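Local coordinates for antifreeze protein (Uncultured bacterium, PDB 6EIO) that probably binds to ice crystals and restrains their growth, as expected of a bacterial antifreeze protein with two ice-interacting faces, at residues Leu117-Tyr122 against Ala145-Gln150. Sequence-based numbering, arbitrary orientation.
Sequences LTPGLY and AIFVIQ
Pro119 sets its CB over one face of the Phe147 ring, near the rim, with its CG 3.9 Å from Phe147 CE2, while Phe137 meets the same ring edge-to-face. Phe147 CG stands anti to its own carbonyl carbon (chi1 -49°), which carries CE2 to within 3.4 Å of Leu117 O. The Tyr122 ring takes Val148 O and Thr118 O at its edge; its hydroxyl donates to Thr118 O (OH to O, 2.6 Å), a bond that ties the loop at Thr118 to the strand. Gly120 opens the strand with backbone angles at which a CB would be jammed against the carbonyl O of Pro119. Replacing Phe147 by an alanine is likely to open a gap beside Pro119 and leave Phe137 without its edge-to-face partner. On the other side of the sheet, branched Val148 meets Leu121 (CG1 to CD1, 3.7 Å), and Gln150 is anchored through NE2 to Ala97 O and Arg100 O. Backbone bonds zip the strands in parallel register: Gly120 N to Ile146 O, Val148 N to Gly120 O (2.9 Å), Tyr122 N to Val148 O and Gln150 N to Tyr122 O (2.8 Å, 171° at the hydrogen). Such stacking of successive coils, apolar residues inside, typifies the beta-solenoid of this ice-binding family.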
loop_
_atom_site.group_PDB
_atom_site.type_symbol
_atom_site.label_atom_id
_atom_site.label_comp_id
_atom_site.label_asym_id
_atom_site.label_seq_id
_atom_site.Cartn_x
_atom_site.Cartn_y
_atom_site.Cartn_z
ATOM N N LEU A 117 15.540 -2.483 3.821
ATOM C CA LEU A 117 14.993 -1.597 4.838
ATOM C C LEU A 117 14.680 -2.425 6.076
ATOM O O LEU A 117 13.887 -3.369 6.022
ATOM C CB LEU A 117 13.744 -0.886 4.325
ATOM C CG LEU A 117 13.930 -0.062 3.057
ATOM C CD1 LEU A 117 12.637 0.644 2.691
ATOM C CD2 LEU A 117 15.072 0.936 3.217
ATOM N N THR A 118 15.300 -2.059 7.187
ATOM C CA THR A 118 15.039 -2.639 8.489
ATOM C C THR A 118 13.919 -1.856 9.183
ATOM O O THR A 118 13.439 -0.836 8.678
ATOM C CB THR A 118 16.359 -2.674 9.278
ATOM O OG1 THR A 118 17.003 -1.397 9.183
ATOM C CG2 THR A 118 17.311 -3.721 8.695
ATOM N N PRO A 119 13.416 -2.346 10.326
ATOM C CA PRO A 119 12.188 -1.760 10.887
ATOM C C PRO A 119 12.358 -0.303 11.278
ATOM O O PRO A 119 13.429 0.132 11.711
ATOM C CB PRO A 119 11.906 -2.637 12.106
ATOM C CG PRO A 119 12.503 -3.975 11.723
ATOM C CD PRO A 119 13.783 -3.592 11.027
ATOM N N GLY A 120 11.264 0.442 11.174
ATOM C CA GLY A 120 11.236 1.816 11.644
ATOM C C GLY A 120 10.506 2.733 10.692
ATOM O O GLY A 120 9.565 2.314 9.999
ATOM N N LEU A 121 10.922 3.997 10.710
ATOM C CA LEU A 121 10.253 5.108 10.051
ATOM C C LEU A 121 11.200 5.699 9.014
ATOM O O LEU A 121 12.365 6.008 9.328
ATOM C CB LEU A 121 9.900 6.170 11.097
ATOM C CG LEU A 121 9.152 7.404 10.584
ATOM C CD1 LEU A 121 7.824 7.048 9.946
ATOM C CD2 LEU A 121 8.954 8.384 11.729
ATOM N N TYR A 122 10.681 5.883 7.803
ATOM C CA TYR A 122 11.428 6.404 6.670
ATOM C C TYR A 122 10.667 7.572 6.077
ATOM O O TYR A 122 9.431 7.531 5.997
ATOM C CB TYR A 122 11.584 5.331 5.598
ATOM C CG TYR A 122 12.415 4.159 6.060
ATOM C CD1 TYR A 122 11.840 3.065 6.717
ATOM C CD2 TYR A 122 13.788 4.160 5.877
ATOM C CE1 TYR A 122 12.609 2.002 7.152
ATOM C CE2 TYR A 122 14.570 3.107 6.304
ATOM C CZ TYR A 122 13.978 2.019 6.931
ATOM O OH TYR A 122 14.790 0.990 7.323
ATOM N N ALA A 145 7.721 -6.565 13.770
ATOM C CA ALA A 145 8.316 -5.316 13.313
ATOM C C ALA A 145 7.395 -4.551 12.369
ATOM O O ALA A 145 6.786 -5.125 11.466
ATOM C CB ALA A 145 9.609 -5.618 12.567
ATOM N N ILE A 146 7.386 -3.231 12.533
ATOM C CA ILE A 146 6.600 -2.316 11.718
ATOM C C ILE A 146 7.532 -1.433 10.885
ATOM O O ILE A 146 8.585 -0.982 11.360
ATOM C CB ILE A 146 5.683 -1.446 12.611
ATOM C CG1 ILE A 146 4.681 -2.304 13.394
ATOM C CG2 ILE A 146 4.979 -0.357 11.804
ATOM C CD1 ILE A 146 3.635 -2.981 12.555
ATOM N N PHE A 147 7.120 -1.189 9.636
ATOM C CA PHE A 147 7.842 -0.357 8.686
ATOM C C PHE A 147 6.873 0.688 8.150
ATOM O O PHE A 147 5.844 0.325 7.576
ATOM C CB PHE A 147 8.367 -1.198 7.511
ATOM C CG PHE A 147 9.116 -2.463 7.880
ATOM C CD1 PHE A 147 8.422 -3.616 8.239
ATOM C CD2 PHE A 147 10.510 -2.526 7.791
ATOM C CE1 PHE A 147 9.105 -4.802 8.497
ATOM C CE2 PHE A 147 11.176 -3.711 8.030
ATOM C CZ PHE A 147 10.475 -4.843 8.397
ATOM N N VAL A 148 7.208 1.973 8.328
ATOM C CA VAL A 148 6.363 3.074 7.865
ATOM C C VAL A 148 7.194 3.948 6.936
ATOM O O VAL A 148 8.275 4.408 7.328
ATOM C CB VAL A 148 5.832 3.913 9.036
ATOM C CG1 VAL A 148 5.014 5.101 8.527
ATOM C CG2 VAL A 148 5.018 3.048 9.996
ATOM N N ILE A 149 6.680 4.195 5.726
ATOM C CA ILE A 149 7.380 5.019 4.747
ATOM C C ILE A 149 6.490 6.185 4.358
ATOM O O ILE A 149 5.371 5.998 3.869
ATOM C CB ILE A 149 7.805 4.230 3.508
ATOM C CG1 ILE A 149 8.712 3.079 3.910
ATOM C CG2 ILE A 149 8.540 5.158 2.550
ATOM C CD1 ILE A 149 8.966 2.107 2.797
ATOM N N GLN A 150 6.997 7.397 4.597
ATOM C CA GLN A 150 6.310 8.651 4.301
ATOM C C GLN A 150 6.874 9.201 2.996
ATOM O O GLN A 150 8.095 9.322 2.860
ATOM C CB GLN A 150 6.581 9.685 5.393
ATOM C CG GLN A 150 6.166 9.226 6.777
ATOM C CD GLN A 150 6.673 10.137 7.872
ATOM O OE1 GLN A 150 7.766 10.722 7.759
ATOM N NE2 GLN A 150 5.918 10.250 8.932
#